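Local coordinates for CBS domain protein (Porphyromonas gingivalis, PDB 2NQW) that is of unknown function but probably binds flavin adenine dinucleotide, this piece being the transporter-associated (CorC/HlyC) domain of a CBS-domain membrane protein, at residues Leu49-Val63 and Phe74-Ile87. Sequence-based numbering, arbitrary orientation. Where two conformers were deposited one is given.
Sequences LSGLFLEIKQELPHV and FQVTQMDKRRIIEI
Helix 49-57 lies across one face of the β-hairpin made by strands 74-79 and 84-87, nearly perpendicular to the second strand (93° between directions, axes 9.4 Å apart) and steeply inclined to the first (115°). The helix ends at K57, and Q58, with positive phi, turns the chain out of it; the loop then comes back over I84 and M79 at P61 and reaches the V76-M79 backbone at V63. F53 stands at the middle of this packing. Its CG lies anti to the backbone N (chi1 -162°), which carries the ring down to the sheet, where V76 CG2 sits over one face in a CH-pi contact, 3.8 Å from the centroid. F74 CB borders the same ring at its edge, while the F74 ring itself turns the other way along the helix: its CE1 meets L49 CD1 at 3.8 Å, its CZ meets L52 CD2 and its CE2 touches I56 CD1. Toward the helix start, L49 and I87 meet tip to tip, and I87 CD1 packs 3.7 Å from S50 CA. I84 fills the angle between helix and returning loop, with CB against S50 CB and CD1 3.8 Å from P61 CB. Beyond it, the SE of selenomethionine M79 lies 3.4 Å from P61 O, and the bend at chi3 brings CE beside P61 CG; V63 CG2 covers its CG. At the polar margin a water donates to I84 O at 2.7 Å, and in one of two conformers S50 OG bonds to it. Within the hairpin, classic bulges pair T77 and Q78 with E86, and I85 and E86 with Q78. The whole exemplifies a helix packed across an antiparallel sheet, here forming part of the hydrophobic core of the α+β transporter-associated (CorC_HlyC) domain.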
loop_
_atom_site.group_PDB
_atom_site.type_symbol
_atom_site.label_atom_id
_atom_site.label_comp_id
_atom_site.label_asym_id
_atom_site.label_seq_id
_atom_site.Cartn_x
_atom_site.Cartn_y
_atom_site.Cartn_z
ATOM N N LEU A 49 0.125 -0.089 5.446
ATOM C CA LEU A 49 0.066 -0.448 4.046
ATOM C C LEU A 49 0.702 -1.816 3.767
ATOM O O LEU A 49 0.140 -2.643 3.039
ATOM C CB LEU A 49 0.712 0.689 3.227
ATOM C CG LEU A 49 0.571 0.557 1.713
ATOM C CD1 LEU A 49 -0.862 0.556 1.227
ATOM C CD2 LEU A 49 1.360 1.696 1.080
ATOM N N SER A 50 1.864 -2.076 4.364
ATOM C CA SER A 50 2.449 -3.398 4.196
ATOM C C SER A 50 1.546 -4.450 4.854
ATOM O O SER A 50 1.408 -5.548 4.303
ATOM C CB SER A 50 3.876 -3.424 4.742
ATOM O OG SER A 50 3.858 -3.158 6.125
ATOM N N GLY A 51 0.887 -4.117 5.968
ATOM C CA GLY A 51 -0.056 -5.065 6.573
ATOM C C GLY A 51 -1.201 -5.391 5.634
ATOM O O GLY A 51 -1.625 -6.558 5.553
ATOM N N LEU A 52 -1.735 -4.385 4.928
ATOM C CA LEU A 52 -2.813 -4.654 3.979
ATOM C C LEU A 52 -2.301 -5.598 2.880
ATOM O O LEU A 52 -3.003 -6.527 2.475
ATOM C CB LEU A 52 -3.308 -3.347 3.364
ATOM C CG LEU A 52 -4.421 -3.500 2.322
ATOM C CD1 LEU A 52 -5.676 -4.160 2.913
ATOM C CD2 LEU A 52 -4.751 -2.115 1.772
ATOM N N PHE A 53 -1.074 -5.374 2.394
ATOM C CA PHE A 53 -0.510 -6.257 1.381
ATOM C C PHE A 53 -0.463 -7.686 1.893
ATOM O O PHE A 53 -0.893 -8.625 1.183
ATOM C CB PHE A 53 0.896 -5.737 1.007
ATOM C CG PHE A 53 1.382 -6.299 -0.310
ATOM C CD1 PHE A 53 1.224 -5.546 -1.475
ATOM C CD2 PHE A 53 1.994 -7.560 -0.399
ATOM C CE1 PHE A 53 1.624 -6.040 -2.715
ATOM C CE2 PHE A 53 2.376 -8.066 -1.627
ATOM C CZ PHE A 53 2.189 -7.307 -2.774
ATOM N N LEU A 54 0.034 -7.867 3.131
ATOM C CA LEU A 54 0.109 -9.220 3.702
ATOM C C LEU A 54 -1.276 -9.829 3.898
ATOM O O LEU A 54 -1.463 -11.044 3.772
ATOM C CB LEU A 54 0.824 -9.191 5.063
ATOM C CG LEU A 54 2.277 -8.733 5.035
ATOM C CD1 LEU A 54 2.853 -8.705 6.434
ATOM C CD2 LEU A 54 3.127 -9.647 4.125
ATOM N N GLU A 55 -2.253 -9.001 4.258
ATOM C CA GLU A 55 -3.619 -9.500 4.494
ATOM C C GLU A 55 -4.246 -9.977 3.189
ATOM O O GLU A 55 -5.025 -10.953 3.186
ATOM C CB GLU A 55 -4.475 -8.370 5.078
ATOM C CG GLU A 55 -5.803 -8.822 5.654
ATOM C CD GLU A 55 -5.715 -9.546 6.970
ATOM O OE1 GLU A 55 -4.681 -9.542 7.635
ATOM O OE2 GLU A 55 -6.763 -10.082 7.402
ATOM N N ILE A 56 -3.927 -9.293 2.081
ATOM C CA ILE A 56 -4.431 -9.737 0.782
ATOM C C ILE A 56 -3.738 -11.020 0.305
ATOM O O ILE A 56 -4.392 -11.959 -0.182
ATOM C CB ILE A 56 -4.285 -8.626 -0.290
ATOM C CG1 ILE A 56 -5.141 -7.395 0.071
ATOM C CG2 ILE A 56 -4.628 -9.121 -1.681
ATOM C CD1 ILE A 56 -4.720 -6.135 -0.705
ATOM N N LYS A 57 -2.411 -11.059 0.428
ATOM C CA LYS A 57 -1.633 -12.118 -0.227
ATOM C C LYS A 57 -1.398 -13.351 0.646
ATOM O O LYS A 57 -1.206 -14.435 0.116
ATOM C CB LYS A 57 -0.304 -11.565 -0.756
ATOM C CG LYS A 57 -0.504 -10.494 -1.825
ATOM C CD LYS A 57 -1.122 -11.034 -3.136
ATOM C CE LYS A 57 -0.233 -12.004 -3.907
ATOM N NZ LYS A 57 1.050 -11.359 -4.313
ATOM N N GLN A 58 -1.388 -13.158 1.957
ATOM C CA GLN A 58 -1.303 -14.271 2.905
ATOM C C GLN A 58 -0.097 -15.172 2.653
ATOM O O GLN A 58 -0.187 -16.409 2.716
ATOM C CB GLN A 58 -2.620 -15.032 2.901
ATOM C CG GLN A 58 -3.713 -14.183 3.565
ATOM C CD GLN A 58 -3.549 -14.183 5.070
ATOM O OE1 GLN A 58 -3.743 -15.203 5.686
ATOM N NE2 GLN A 58 -3.088 -13.039 5.660
ATOM N N GLU A 59 1.040 -14.537 2.399
ATOM C CA GLU A 59 2.299 -15.244 2.188
ATOM C C GLU A 59 3.441 -14.286 2.465
ATOM O O GLU A 59 3.234 -13.059 2.487
ATOM C CB GLU A 59 2.377 -15.768 0.750
ATOM C CG GLU A 59 2.445 -14.652 -0.282
ATOM C CD GLU A 59 2.309 -15.125 -1.717
ATOM O OE1 GLU A 59 2.302 -16.355 -1.980
ATOM O OE2 GLU A 59 2.231 -14.237 -2.584
ATOM N N LEU A 60 4.642 -14.817 2.663
ATOM C CA LEU A 60 5.785 -13.920 2.846
ATOM C C LEU A 60 6.022 -13.166 1.535
ATOM O O LEU A 60 5.938 -13.765 0.454
ATOM C CB LEU A 60 7.037 -14.715 3.246
ATOM C CG LEU A 60 7.120 -14.980 4.759
ATOM C CD1 LEU A 60 6.121 -16.039 5.216
ATOM C CD2 LEU A 60 8.547 -15.410 5.093
ATOM N N PRO A 61 6.323 -11.874 1.618
ATOM C CA PRO A 61 6.450 -11.046 0.412
ATOM C C PRO A 61 7.820 -11.100 -0.258
ATOM O O PRO A 61 8.859 -11.410 0.389
ATOM C CB PRO A 61 6.207 -9.625 0.925
ATOM C CG PRO A 61 6.759 -9.699 2.343
ATOM C CD PRO A 61 6.344 -11.075 2.862
ATOM N N HIS A 62 7.819 -10.771 -1.555
ATOM C CA HIS A 62 9.038 -10.552 -2.315
ATOM C C HIS A 62 8.911 -9.242 -3.075
ATOM O O HIS A 62 7.806 -8.810 -3.448
ATOM C CB HIS A 62 9.238 -11.659 -3.372
ATOM C CG HIS A 62 9.678 -12.979 -2.808
ATOM N ND1 HIS A 62 8.784 -13.919 -2.330
ATOM C CD2 HIS A 62 10.916 -13.530 -2.669
ATOM C CE1 HIS A 62 9.457 -14.992 -1.904
ATOM N NE2 HIS A 62 10.754 -14.776 -2.099
ATOM N N VAL A 63 10.065 -8.658 -3.396
ATOM C CA VAL A 63 10.073 -7.548 -4.357
ATOM C C VAL A 63 9.438 -8.018 -5.671
ATOM O O VAL A 63 9.672 -9.137 -6.174
ATOM C CB VAL A 63 11.529 -7.074 -4.599
ATOM C CG1 VAL A 63 11.565 -6.003 -5.721
ATOM C CG2 VAL A 63 12.100 -6.495 -3.303
ATOM N N PHE A 74 -1.326 -2.556 -5.812
ATOM C CA PHE A 74 -0.118 -2.327 -5.019
ATOM C C PHE A 74 1.012 -3.181 -5.550
ATOM O O PHE A 74 0.777 -4.306 -6.021
ATOM C CB PHE A 74 -0.375 -2.817 -3.583
ATOM C CG PHE A 74 -1.589 -2.191 -2.929
ATOM C CD1 PHE A 74 -1.589 -0.846 -2.589
ATOM C CD2 PHE A 74 -2.739 -2.929 -2.662
ATOM C CE1 PHE A 74 -2.700 -0.256 -2.007
ATOM C CE2 PHE A 74 -3.871 -2.330 -2.055
ATOM C CZ PHE A 74 -3.818 -0.987 -1.710
ATOM N N GLN A 75 2.239 -2.673 -5.484
ATOM C CA GLN A 75 3.383 -3.484 -5.863
ATOM C C GLN A 75 4.500 -3.244 -4.836
ATOM O O GLN A 75 4.787 -2.099 -4.455
ATOM C CB GLN A 75 3.884 -3.081 -7.254
ATOM C CG GLN A 75 5.124 -3.864 -7.735
ATOM C CD GLN A 75 5.492 -3.445 -9.148
ATOM O OE1 GLN A 75 4.614 -3.088 -9.942
ATOM N NE2 GLN A 75 6.753 -3.547 -9.488
ATOM N N VAL A 76 5.129 -4.341 -4.383
ATOM C CA VAL A 76 6.286 -4.191 -3.473
ATOM C C VAL A 76 7.458 -3.773 -4.347
ATOM O O VAL A 76 7.920 -4.563 -5.171
ATOM C CB VAL A 76 6.609 -5.506 -2.739
ATOM C CG1 VAL A 76 7.900 -5.377 -1.937
ATOM C CG2 VAL A 76 5.464 -5.848 -1.825
ATOM N N THR A 77 7.955 -2.546 -4.144
ATOM C CA THR A 77 9.065 -2.078 -4.977
ATOM C C THR A 77 10.415 -2.198 -4.264
ATOM O O THR A 77 11.438 -2.269 -4.936
ATOM C CB THR A 77 8.844 -0.623 -5.398
ATOM O OG1 THR A 77 8.583 0.153 -4.219
ATOM C CG2 THR A 77 7.669 -0.550 -6.399
ATOM N N GLN A 78 10.413 -2.202 -2.929
ATOM C CA GLN A 78 11.677 -2.370 -2.180
ATOM C C GLN A 78 11.426 -3.149 -0.909
ATOM O O GLN A 78 10.382 -2.974 -0.256
ATOM C CB GLN A 78 12.285 -1.022 -1.790
ATOM C CG GLN A 78 12.660 -0.148 -2.982
ATOM C CD GLN A 78 13.450 1.055 -2.524
ATOM O OE1 GLN A 78 14.521 0.912 -1.898
ATOM N NE2 GLN A 78 12.944 2.233 -2.819
HETATM N N MSE A 79 12.413 -3.986 -0.551
HETATM C CA MSE A 79 12.445 -4.662 0.737
HETATM C C MSE A 79 13.835 -4.521 1.298
HETATM O O MSE A 79 14.789 -4.372 0.531
HETATM C CB MSE A 79 12.159 -6.168 0.603
HETATM C CG MSE A 79 10.703 -6.453 0.244
HETATM SE SE MSE A 79 10.227 -8.317 0.267
HETATM C CE MSE A 79 10.448 -8.639 2.163
ATOM N N ASP A 80 13.951 -4.586 2.621
ATOM C CA ASP A 80 15.265 -4.831 3.238
ATOM C C ASP A 80 15.390 -6.358 3.381
ATOM O O ASP A 80 14.750 -7.088 2.593
ATOM C CB ASP A 80 15.478 -3.987 4.510
ATOM C CG ASP A 80 14.446 -4.226 5.589
ATOM O OD1 ASP A 80 13.813 -5.312 5.623
ATOM O OD2 ASP A 80 14.295 -3.298 6.433
ATOM N N LYS A 81 16.168 -6.888 4.312
ATOM C CA LYS A 81 16.331 -8.340 4.300
ATOM C C LYS A 81 15.039 -9.061 4.677
ATOM O O LYS A 81 14.843 -10.210 4.256
ATOM C CB LYS A 81 17.436 -8.753 5.261
ATOM C CG LYS A 81 18.834 -8.486 4.648
ATOM C CD LYS A 81 19.900 -8.809 5.678
ATOM C CE LYS A 81 21.293 -8.414 5.196
ATOM N NZ LYS A 81 21.708 -9.234 4.028
ATOM N N ARG A 82 14.155 -8.426 5.428
ATOM C CA ARG A 82 12.946 -9.100 5.917
ATOM C C ARG A 82 11.642 -8.358 5.761
ATOM O O ARG A 82 10.596 -8.974 5.951
ATOM C CB ARG A 82 13.068 -9.474 7.413
ATOM C CG ARG A 82 14.234 -10.385 7.745
ATOM C CD ARG A 82 14.011 -11.778 7.181
ATOM N NE ARG A 82 15.184 -12.621 7.419
ATOM C CZ ARG A 82 15.421 -13.747 6.758
ATOM N NH1 ARG A 82 14.515 -14.200 5.870
ATOM N NH2 ARG A 82 16.521 -14.454 7.012
ATOM N N ARG A 83 11.667 -7.066 5.447
ATOM C CA ARG A 83 10.435 -6.245 5.515
ATOM C C ARG A 83 10.174 -5.522 4.218
ATOM O O ARG A 83 11.132 -5.081 3.560
ATOM C CB ARG A 83 10.544 -5.179 6.643
ATOM C CG ARG A 83 11.033 -5.703 7.984
ATOM C CD ARG A 83 10.094 -6.746 8.564
ATOM N NE ARG A 83 10.378 -6.980 9.976
ATOM C CZ ARG A 83 9.846 -6.298 10.992
ATOM N NH1 ARG A 83 8.965 -5.327 10.783
ATOM N NH2 ARG A 83 10.192 -6.600 12.235
ATOM N N ILE A 84 8.885 -5.365 3.898
ATOM C CA ILE A 84 8.496 -4.438 2.840
ATOM C C ILE A 84 8.789 -3.017 3.281
ATOM O O ILE A 84 8.261 -2.573 4.311
ATOM C CB ILE A 84 6.982 -4.547 2.589
ATOM C CG1 ILE A 84 6.625 -5.936 2.024
ATOM C CG2 ILE A 84 6.557 -3.457 1.596
ATOM C CD1 ILE A 84 5.101 -6.215 2.075
ATOM N N ILE A 85 9.629 -2.306 2.530
ATOM C CA ILE A 85 9.950 -0.925 2.870
ATOM C C ILE A 85 9.354 0.094 1.893
ATOM O O ILE A 85 9.233 1.255 2.273
ATOM C CB ILE A 85 11.430 -0.708 3.113
ATOM C CG1 ILE A 85 12.240 -0.847 1.836
ATOM C CG2 ILE A 85 11.936 -1.634 4.242
ATOM C CD1 ILE A 85 13.781 -0.609 2.059
ATOM N N GLU A 86 8.965 -0.322 0.681
ATOM C CA GLU A 86 8.283 0.623 -0.207
ATOM C C GLU A 86 7.248 -0.137 -1.010
ATOM O O GLU A 86 7.519 -1.236 -1.510
ATOM C CB GLU A 86 9.265 1.286 -1.154
ATOM C CG GLU A 86 8.640 2.437 -1.984
ATOM C CD GLU A 86 9.690 3.035 -2.897
ATOM O OE1 GLU A 86 10.101 2.345 -3.851
ATOM O OE2 GLU A 86 10.103 4.199 -2.672
ATOM N N ILE A 87 6.072 0.487 -1.106
ATOM C CA ILE A 87 4.988 -0.004 -1.929
ATOM C C ILE A 87 4.569 1.091 -2.906
ATOM O O ILE A 87 4.370 2.258 -2.509
ATOM C CB ILE A 87 3.785 -0.442 -1.054
ATOM C CG1 ILE A 87 4.130 -1.776 -0.368
ATOM C CG2 ILE A 87 2.485 -0.599 -1.867
ATOM C CD1 ILE A 87 3.161 -2.185 0.752
HETATM O O HOH W 1 6.779 -2.918 6.539
#